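Local coordinates for ubiquitin domain-containing protein DSK2,putative (Plasmodium falciparum, PDB 6JL3) that probably acts as a ubiquitin shuttle factor whose ubiquitin-like domain is recognised by receptors of the proteasome, at residues Phe9-Gly14 with Val38-Glu43; Phe17-Glu22 with Lys31-Glu36; Ala44-Ile47 with Lys52-Lys55. All coordinates share one frame; numbering follows the deposited sequence.

Contact 1 of 3, residues Phe9-Gly14 with Val38-Glu43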
loop_
_atom_site.group_PDB
_atom_site.type_symbol
_atom_site.label_atom_id
_atom_site.label_comp_id
_atom_site.label_asym_id
_atom_site.label_seq_id
_atom_site.Cartn_x
_atom_site.Cartn_y
_atom_site.Cartn_z
ATOM N N PHE A 9 -5.305 4.812 -0.309
ATOM C CA PHE A 9 -5.789 3.458 -0.117
ATOM C C PHE A 9 -7.296 3.451 0.053
ATOM O O PHE A 9 -7.855 4.258 0.810
ATOM C CB PHE A 9 -5.151 2.824 1.109
ATOM C CG PHE A 9 -3.743 2.447 0.881
ATOM C CD1 PHE A 9 -2.739 3.372 1.076
ATOM C CD2 PHE A 9 -3.420 1.186 0.413
ATOM C CE1 PHE A 9 -1.439 3.040 0.837
ATOM C CE2 PHE A 9 -2.117 0.846 0.177
ATOM C CZ PHE A 9 -1.126 1.776 0.386
ATOM N N LYS A 10 -7.943 2.533 -0.654
ATOM C CA LYS A 10 -9.328 2.162 -0.422
ATOM C C LYS A 10 -9.307 0.814 0.279
ATOM O O LYS A 10 -8.768 -0.164 -0.262
ATOM C CB LYS A 10 -10.085 2.088 -1.740
ATOM C CG LYS A 10 -10.282 3.457 -2.359
ATOM C CD LYS A 10 -11.017 3.378 -3.674
ATOM C CE LYS A 10 -11.475 4.751 -4.148
ATOM N NZ LYS A 10 -12.346 4.634 -5.356
ATOM N N VAL A 11 -9.857 0.779 1.491
ATOM C CA VAL A 11 -9.798 -0.380 2.366
ATOM C C VAL A 11 -11.200 -0.941 2.541
ATOM O O VAL A 11 -12.173 -0.183 2.656
ATOM C CB VAL A 11 -9.219 0.021 3.739
ATOM C CG1 VAL A 11 -8.969 -1.206 4.596
ATOM C CG2 VAL A 11 -7.957 0.856 3.573
ATOM N N THR A 12 -11.295 -2.274 2.597
ATOM C CA THR A 12 -12.574 -2.928 2.834
ATOM C C THR A 12 -13.285 -2.278 4.015
ATOM O O THR A 12 -12.663 -1.903 5.017
ATOM C CB THR A 12 -12.359 -4.411 3.148
ATOM O OG1 THR A 12 -11.545 -5.010 2.142
ATOM C CG2 THR A 12 -13.683 -5.160 3.192
ATOM N N GLY A 13 -14.602 -2.149 3.896
ATOM C CA GLY A 13 -15.390 -1.499 4.917
ATOM C C GLY A 13 -15.550 -0.013 4.739
ATOM O O GLY A 13 -15.868 0.679 5.714
ATOM N N GLY A 14 -15.338 0.506 3.535
ATOM C CA GLY A 14 -15.582 1.912 3.270
ATOM C C GLY A 14 -14.615 2.852 3.953
ATOM O O GLY A 14 -15.008 3.945 4.377
ATOM N N VAL A 38 -4.802 1.555 9.750
ATOM C CA VAL A 38 -6.045 0.796 9.785
ATOM C C VAL A 38 -5.809 -0.476 10.586
ATOM O O VAL A 38 -4.676 -0.923 10.771
ATOM C CB VAL A 38 -6.579 0.450 8.374
ATOM C CG1 VAL A 38 -6.883 1.721 7.604
ATOM C CG2 VAL A 38 -5.604 -0.433 7.596
ATOM N N ASP A 39 -6.910 -1.069 11.049
ATOM C CA ASP A 39 -6.854 -2.221 11.948
ATOM C C ASP A 39 -6.791 -3.533 11.166
ATOM O O ASP A 39 -7.650 -4.407 11.293
ATOM C CB ASP A 39 -8.056 -2.190 12.886
ATOM C CG ASP A 39 -8.004 -3.259 13.958
ATOM O OD1 ASP A 39 -6.897 -3.628 14.396
ATOM O OD2 ASP A 39 -9.091 -3.722 14.363
ATOM N N ILE A 40 -5.745 -3.665 10.343
ATOM C CA ILE A 40 -5.431 -4.909 9.660
ATOM C C ILE A 40 -3.954 -5.183 9.899
ATOM O O ILE A 40 -3.104 -4.392 9.474
ATOM C CB ILE A 40 -5.719 -4.855 8.151
ATOM C CG1 ILE A 40 -7.147 -4.390 7.870
ATOM C CG2 ILE A 40 -5.483 -6.233 7.529
ATOM C CD1 ILE A 40 -7.452 -4.231 6.388
ATOM N N PRO A 41 -3.586 -6.276 10.567
ATOM C CA PRO A 41 -2.167 -6.545 10.814
ATOM C C PRO A 41 -1.452 -6.902 9.522
ATOM O O PRO A 41 -2.049 -7.367 8.548
ATOM C CB PRO A 41 -2.183 -7.732 11.781
ATOM C CG PRO A 41 -3.470 -8.430 11.487
ATOM C CD PRO A 41 -4.454 -7.354 11.081
ATOM N N VAL A 42 -0.135 -6.690 9.534
ATOM C CA VAL A 42 0.661 -6.818 8.314
ATOM C C VAL A 42 0.416 -8.158 7.638
ATOM O O VAL A 42 0.243 -8.237 6.417
ATOM C CB VAL A 42 2.148 -6.609 8.642
ATOM C CG1 VAL A 42 3.025 -7.127 7.520
ATOM C CG2 VAL A 42 2.404 -5.144 8.926
ATOM N N GLU A 43 0.425 -9.234 8.417
ATOM C CA GLU A 43 0.356 -10.572 7.846
ATOM C C GLU A 43 -0.994 -10.874 7.205
ATOM O O GLU A 43 -1.075 -11.785 6.375
ATOM C CB GLU A 43 0.717 -11.596 8.923
ATOM C CG GLU A 43 2.143 -11.440 9.467
ATOM C CD GLU A 43 2.274 -10.428 10.605
ATOM O OE1 GLU A 43 3.402 -10.275 11.117
ATOM O OE2 GLU A 43 1.270 -9.787 10.990
#
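Val11, the last residue of strand 5-11, meets Val38 and Ile40 of the loop that leaves helix 27-35, one methyl for each. The Val11 CB projects from the strand toward that loop and forks. CG1 lies anti to the backbone N (chi1 -172°), and this rotation carries it to the tip of Ile40, whose CD1 is 3.8 Å from Val11 CG1. The second branch, CG2, sits beside the backbone N and faces Val38 more loosely, with 4.3 Å between Val11 CG2 and Val38 CG1. Ile40 reaches the strand by a straight chain: with chi2 at 176° its CD1 is held out away from the backbone, and the side chains of Val11 and Ile40 lie alongside each other, pointing opposite ways. The backbone turns tightly between the two loop residues, which probably helps both reach Val11: an inverse gamma turn centred on Asp39 is closed by a weak bond from Ile40 N to Val38 O at 3.0 Å. The interface is apolar and small, burying about 104 Å². It closes one end of the ubiquitin-like core, where the end of the first strand and the segment following the helix come together. Strand 15-21 supplies Phe17, which touches both Val11 and Val38, while Leu73 of strand 70-75 also packs on Val38. Further along the same loop, Val42 reaches back to Leu28 and Ala35 of helix 27-35.

Contact 2 of 3, residues Phe17-Glu22 with Lys31-Glu36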
loop_
_atom_site.group_PDB
_atom_site.type_symbol
_atom_site.label_atom_id
_atom_site.label_comp_id
_atom_site.label_asym_id
_atom_site.label_seq_id
_atom_site.Cartn_x
_atom_site.Cartn_y
_atom_site.Cartn_z
ATOM N N PHE A 17 -7.593 6.312 3.323
ATOM C CA PHE A 17 -6.546 7.181 3.848
ATOM C C PHE A 17 -5.492 7.379 2.770
ATOM O O PHE A 17 -5.376 6.580 1.838
ATOM C CB PHE A 17 -5.912 6.648 5.150
ATOM C CG PHE A 17 -5.123 5.385 4.971
ATOM C CD1 PHE A 17 -5.756 4.152 4.989
ATOM C CD2 PHE A 17 -3.750 5.419 4.777
ATOM C CE1 PHE A 17 -5.043 2.986 4.817
ATOM C CE2 PHE A 17 -3.034 4.252 4.605
ATOM C CZ PHE A 17 -3.678 3.033 4.621
ATOM N N THR A 18 -4.720 8.456 2.915
ATOM C CA THR A 18 -3.616 8.770 2.015
ATOM C C THR A 18 -2.357 8.950 2.848
ATOM O O THR A 18 -2.408 9.530 3.935
ATOM C CB THR A 18 -3.901 10.060 1.221
ATOM O OG1 THR A 18 -5.090 9.883 0.437
ATOM C CG2 THR A 18 -2.737 10.432 0.310
ATOM N N VAL A 19 -1.235 8.428 2.343
ATOM C CA VAL A 19 0.062 8.580 2.986
ATOM C C VAL A 19 1.070 9.147 1.995
ATOM O O VAL A 19 0.939 8.998 0.781
ATOM C CB VAL A 19 0.591 7.261 3.593
ATOM C CG1 VAL A 19 -0.145 6.943 4.876
ATOM C CG2 VAL A 19 0.473 6.114 2.593
ATOM N N ALA A 20 2.091 9.796 2.539
ATOM C CA ALA A 20 3.220 10.301 1.767
ATOM C C ALA A 20 4.407 9.392 2.050
ATOM O O ALA A 20 4.849 9.288 3.198
ATOM C CB ALA A 20 3.538 11.744 2.160
ATOM N N ILE A 21 4.906 8.734 1.008
ATOM C CA ILE A 21 5.902 7.686 1.146
ATOM C C ILE A 21 7.049 7.932 0.173
ATOM O O ILE A 21 6.886 8.577 -0.869
ATOM C CB ILE A 21 5.277 6.296 0.894
ATOM C CG1 ILE A 21 4.701 6.204 -0.525
ATOM C CG2 ILE A 21 4.189 6.014 1.913
ATOM C CD1 ILE A 21 4.281 4.803 -0.920
ATOM N N GLU A 22 8.214 7.402 0.514
ATOM C CA GLU A 22 9.306 7.351 -0.450
ATOM C C GLU A 22 8.975 6.298 -1.500
ATOM O O GLU A 22 8.576 5.188 -1.144
ATOM C CB GLU A 22 10.601 6.986 0.242
ATOM C CG GLU A 22 11.213 8.142 0.969
ATOM C CD GLU A 22 10.930 8.110 2.453
ATOM O OE1 GLU A 22 11.310 9.082 3.133
ATOM O OE2 GLU A 22 10.334 7.123 2.943
ATOM N N LYS A 31 3.085 -2.096 3.906
ATOM C CA LYS A 31 2.143 -2.764 4.799
ATOM C C LYS A 31 2.318 -2.290 6.238
ATOM O O LYS A 31 1.335 -2.116 6.970
ATOM C CB LYS A 31 2.310 -4.278 4.724
ATOM C CG LYS A 31 1.839 -4.901 3.421
ATOM C CD LYS A 31 2.014 -6.414 3.428
ATOM C CE LYS A 31 1.381 -7.031 2.196
ATOM N NZ LYS A 31 1.675 -8.483 2.096
ATOM N N LYS A 32 3.562 -2.098 6.679
ATOM C CA LYS A 32 3.795 -1.590 8.028
ATOM C C LYS A 32 3.176 -0.209 8.202
ATOM O O LYS A 32 2.589 0.090 9.251
ATOM C CB LYS A 32 5.290 -1.589 8.351
ATOM C CG LYS A 32 5.849 -2.995 8.515
ATOM C CD LYS A 32 7.363 -3.013 8.553
ATOM C CE LYS A 32 7.858 -4.428 8.799
ATOM N NZ LYS A 32 9.345 -4.505 8.801
ATOM N N ILE A 33 3.278 0.645 7.178
ATOM C CA ILE A 33 2.603 1.938 7.205
ATOM C C ILE A 33 1.092 1.743 7.289
ATOM O O ILE A 33 0.406 2.385 8.093
ATOM C CB ILE A 33 3.003 2.772 5.974
ATOM C CG1 ILE A 33 4.474 3.193 6.055
ATOM C CG2 ILE A 33 2.098 3.994 5.844
ATOM C CD1 ILE A 33 5.016 3.795 4.764
ATOM N N CYS A 34 0.543 0.851 6.465
ATOM C CA CYS A 34 -0.899 0.628 6.464
ATOM C C CYS A 34 -1.385 0.172 7.834
ATOM O O CYS A 34 -2.462 0.586 8.291
ATOM C CB CYS A 34 -1.284 -0.399 5.402
ATOM S SG CYS A 34 -1.216 0.207 3.716
ATOM N N ALA A 35 -0.608 -0.685 8.508
ATOM C CA ALA A 35 -1.017 -1.192 9.813
ATOM C C ALA A 35 -1.043 -0.098 10.871
ATOM O O ALA A 35 -1.747 -0.247 11.873
ATOM C CB ALA A 35 -0.087 -2.324 10.269
ATOM N N GLU A 36 -0.300 0.988 10.675
ATOM C CA GLU A 36 -0.360 2.142 11.563
ATOM C C GLU A 36 -1.498 3.092 11.215
ATOM O O GLU A 36 -1.689 4.087 11.923
ATOM C CB GLU A 36 1.001 2.852 11.568
ATOM C CG GLU A 36 2.070 1.993 12.249
ATOM C CD GLU A 36 3.435 2.642 12.413
ATOM O OE1 GLU A 36 3.690 3.719 11.844
ATOM O OE2 GLU A 36 4.272 2.050 13.134
#
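The Phe17 ring meets Cys34 edge-on: the sulfur lies 86° off the ring normal, and SG is 5.2 Å from the centroid of the Phe17 ring. Val19 CG1 occupies the same plane at another part of the rim. Phe9 of strand 5-11 brings a nearly parallel ring to one face, strongly offset so that it reaches under the margin alone; His37 brings a further, nearly parallel ring. This is the beta-grasp fold of the ubiquitin family, in which a helix lies across the concave side of a mixed sheet. Strand 17-21 and helix 31-35 run at 136° to each other, their axes 10.4 Å apart at closest approach. Phe17, Val19 and Ile21, every second residue of this outermost strand, point toward the helix. Phe17 holds CG between the backbone N and the carbonyl carbon (chi1 67°), which swings CZ forward to within 3.9 Å of Cys34 SG. Ile33 spans the other two, one branch to each: its CG2 is 3.8 Å from Val19 CG1, and its CD1, at the end of an extended chain, is 3.7 Å from Ile21 CG2.

Contact 3 of 3, residues Ala44-Ile47 with Lys52-Lys55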
loop_
_atom_site.group_PDB
_atom_site.type_symbol
_atom_site.label_atom_id
_atom_site.label_comp_id
_atom_site.label_asym_id
_atom_site.label_seq_id
_atom_site.Cartn_x
_atom_site.Cartn_y
_atom_site.Cartn_z
ATOM N N ALA A 44 -2.047 -10.132 7.550
ATOM C CA ALA A 44 -3.360 -10.332 6.944
ATOM C C ALA A 44 -3.613 -9.418 5.754
ATOM O O ALA A 44 -4.633 -9.574 5.075
ATOM C CB ALA A 44 -4.467 -10.096 7.974
ATOM N N GLN A 45 -2.726 -8.462 5.496
ATOM C CA GLN A 45 -2.954 -7.493 4.442
ATOM C C GLN A 45 -2.595 -8.043 3.075
ATOM O O GLN A 45 -1.562 -8.704 2.899
ATOM C CB GLN A 45 -2.075 -6.274 4.658
ATOM C CG GLN A 45 -2.430 -5.419 5.823
ATOM C CD GLN A 45 -1.505 -4.234 5.958
ATOM O OE1 GLN A 45 -0.914 -3.768 4.979
ATOM N NE2 GLN A 45 -1.357 -3.740 7.178
ATOM N N ARG A 46 -3.417 -7.700 2.088
ATOM C CA ARG A 46 -3.072 -7.896 0.683
ATOM C C ARG A 46 -3.244 -6.550 -0.006
ATOM O O ARG A 46 -4.338 -5.962 0.036
ATOM C CB ARG A 46 -3.970 -8.963 0.044
ATOM C CG ARG A 46 -3.925 -10.318 0.749
ATOM C CD ARG A 46 -2.554 -10.986 0.643
ATOM N NE ARG A 46 -2.528 -12.292 1.301
ATOM C CZ ARG A 46 -2.143 -12.499 2.554
ATOM N NH1 ARG A 46 -1.740 -11.489 3.310
ATOM N NH2 ARG A 46 -2.157 -13.726 3.056
ATOM N N ILE A 47 -2.157 -6.030 -0.582
ATOM C CA ILE A 47 -2.191 -4.771 -1.316
ATOM C C ILE A 47 -2.378 -5.081 -2.794
ATOM O O ILE A 47 -1.580 -5.823 -3.395
ATOM C CB ILE A 47 -0.936 -3.925 -1.057
ATOM C CG1 ILE A 47 -0.838 -3.564 0.428
ATOM C CG2 ILE A 47 -0.972 -2.680 -1.940
ATOM C CD1 ILE A 47 0.391 -2.754 0.804
ATOM N N LYS A 52 -2.676 -6.831 -9.478
ATOM C CA LYS A 52 -1.808 -7.805 -8.848
ATOM C C LYS A 52 -1.815 -7.661 -7.335
ATOM O O LYS A 52 -2.088 -6.589 -6.791
ATOM C CB LYS A 52 -0.365 -7.635 -9.310
ATOM C CG LYS A 52 -0.162 -7.975 -10.752
ATOM C CD LYS A 52 1.269 -7.731 -11.174
ATOM C CE LYS A 52 1.560 -6.244 -11.317
ATOM N NZ LYS A 52 0.974 -5.659 -12.558
ATOM N N ILE A 53 -1.490 -8.765 -6.671
ATOM C CA ILE A 53 -1.160 -8.776 -5.253
ATOM C C ILE A 53 0.327 -8.448 -5.151
ATOM O O ILE A 53 1.166 -9.236 -5.589
ATOM C CB ILE A 53 -1.471 -10.135 -4.610
ATOM C CG1 ILE A 53 -2.952 -10.506 -4.762
ATOM C CG2 ILE A 53 -1.102 -10.100 -3.126
ATOM C CD1 ILE A 53 -3.266 -11.956 -4.407
ATOM N N LEU A 54 0.664 -7.284 -4.599
ATOM C CA LEU A 54 2.062 -6.874 -4.580
ATOM C C LEU A 54 2.864 -7.740 -3.612
ATOM O O LEU A 54 2.354 -8.203 -2.590
ATOM C CB LEU A 54 2.173 -5.402 -4.196
ATOM C CG LEU A 54 1.416 -4.426 -5.103
ATOM C CD1 LEU A 54 1.823 -3.003 -4.708
ATOM C CD2 LEU A 54 1.649 -4.659 -6.578
ATOM N N LYS A 55 4.141 -7.947 -3.946
ATOM C CA LYS A 55 5.005 -8.900 -3.249
ATOM C C LYS A 55 5.898 -8.204 -2.220
ATOM O O LYS A 55 6.619 -7.255 -2.551
ATOM C CB LYS A 55 5.868 -9.659 -4.265
ATOM C CG LYS A 55 5.079 -10.546 -5.241
ATOM C CD LYS A 55 4.291 -11.620 -4.494
ATOM C CE LYS A 55 3.403 -12.461 -5.411
ATOM N NZ LYS A 55 4.193 -13.304 -6.352
HETATM O O HOH W 1 0.182 -7.755 -0.812
#
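Ile47 and Leu54 face each other through branches set by their torsions. In Ile47, CG2 lies anti to the backbone N; in Leu54, CG lies anti to the carbonyl carbon, and an extended chi2 of -171° carries CD1 to within 3.9 Å of Ile47 CG2. A backbone bond joins the same two residues: Leu54 N donates to Ile47 O over 2.9 Å. The CA of Ile53 adds a C-H...O contact to this oxygen. In the return direction a water stands in for the direct bond, accepting from Ile47 N at 2.9 Å and donating to Leu54 O at 2.8 Å; it bridges Ile47 N and Leu54 O, which at 5.4 Å are too far apart to bond directly. The two segments belong to the beta hairpin of strands 45-49 and 52-53, the latter an outermost strand of the beta-grasp sheet. In ubiquitin relatives this part of the sheet contributes to the hydrophobic patch that partners bind, and Ile48 probably has that role here. Ile47 and Leu54 are buried, Ile47 packing on Lys31 of the helix and Leu54 on Val27. The bent chain of Arg46 lays its CD 4.1 Å from Ile53 CG2. Its guanidinium turns back toward the start of its strand and the 3-10 turn before it: NH1 donates to Gln45 O at 2.8 Å from above that carbonyl's plane, and also to Glu43 O.

How the contacts relate
Contacts 1 and 2 lie 11 Å apart between centres, as do contacts 1 and 3; contacts 2 and 3 are 14 Å apart, on opposite sides of the chain's centre. Along the chain, residues 9-14 and 38-43 bracket both segments of contact 2, and contact 3 follows. All three reach the one mixed sheet, with contacts 2 and 3 at its two outermost strands and contact 1 at the end of strand 5-11. Gln45 ties them together: its NE2 probably bonds Ile40 O at 3.0 Å and Lys31 O at 3.2 Å. Helix, loop and hairpin are thus joined in one compact ubiquitin-like domain.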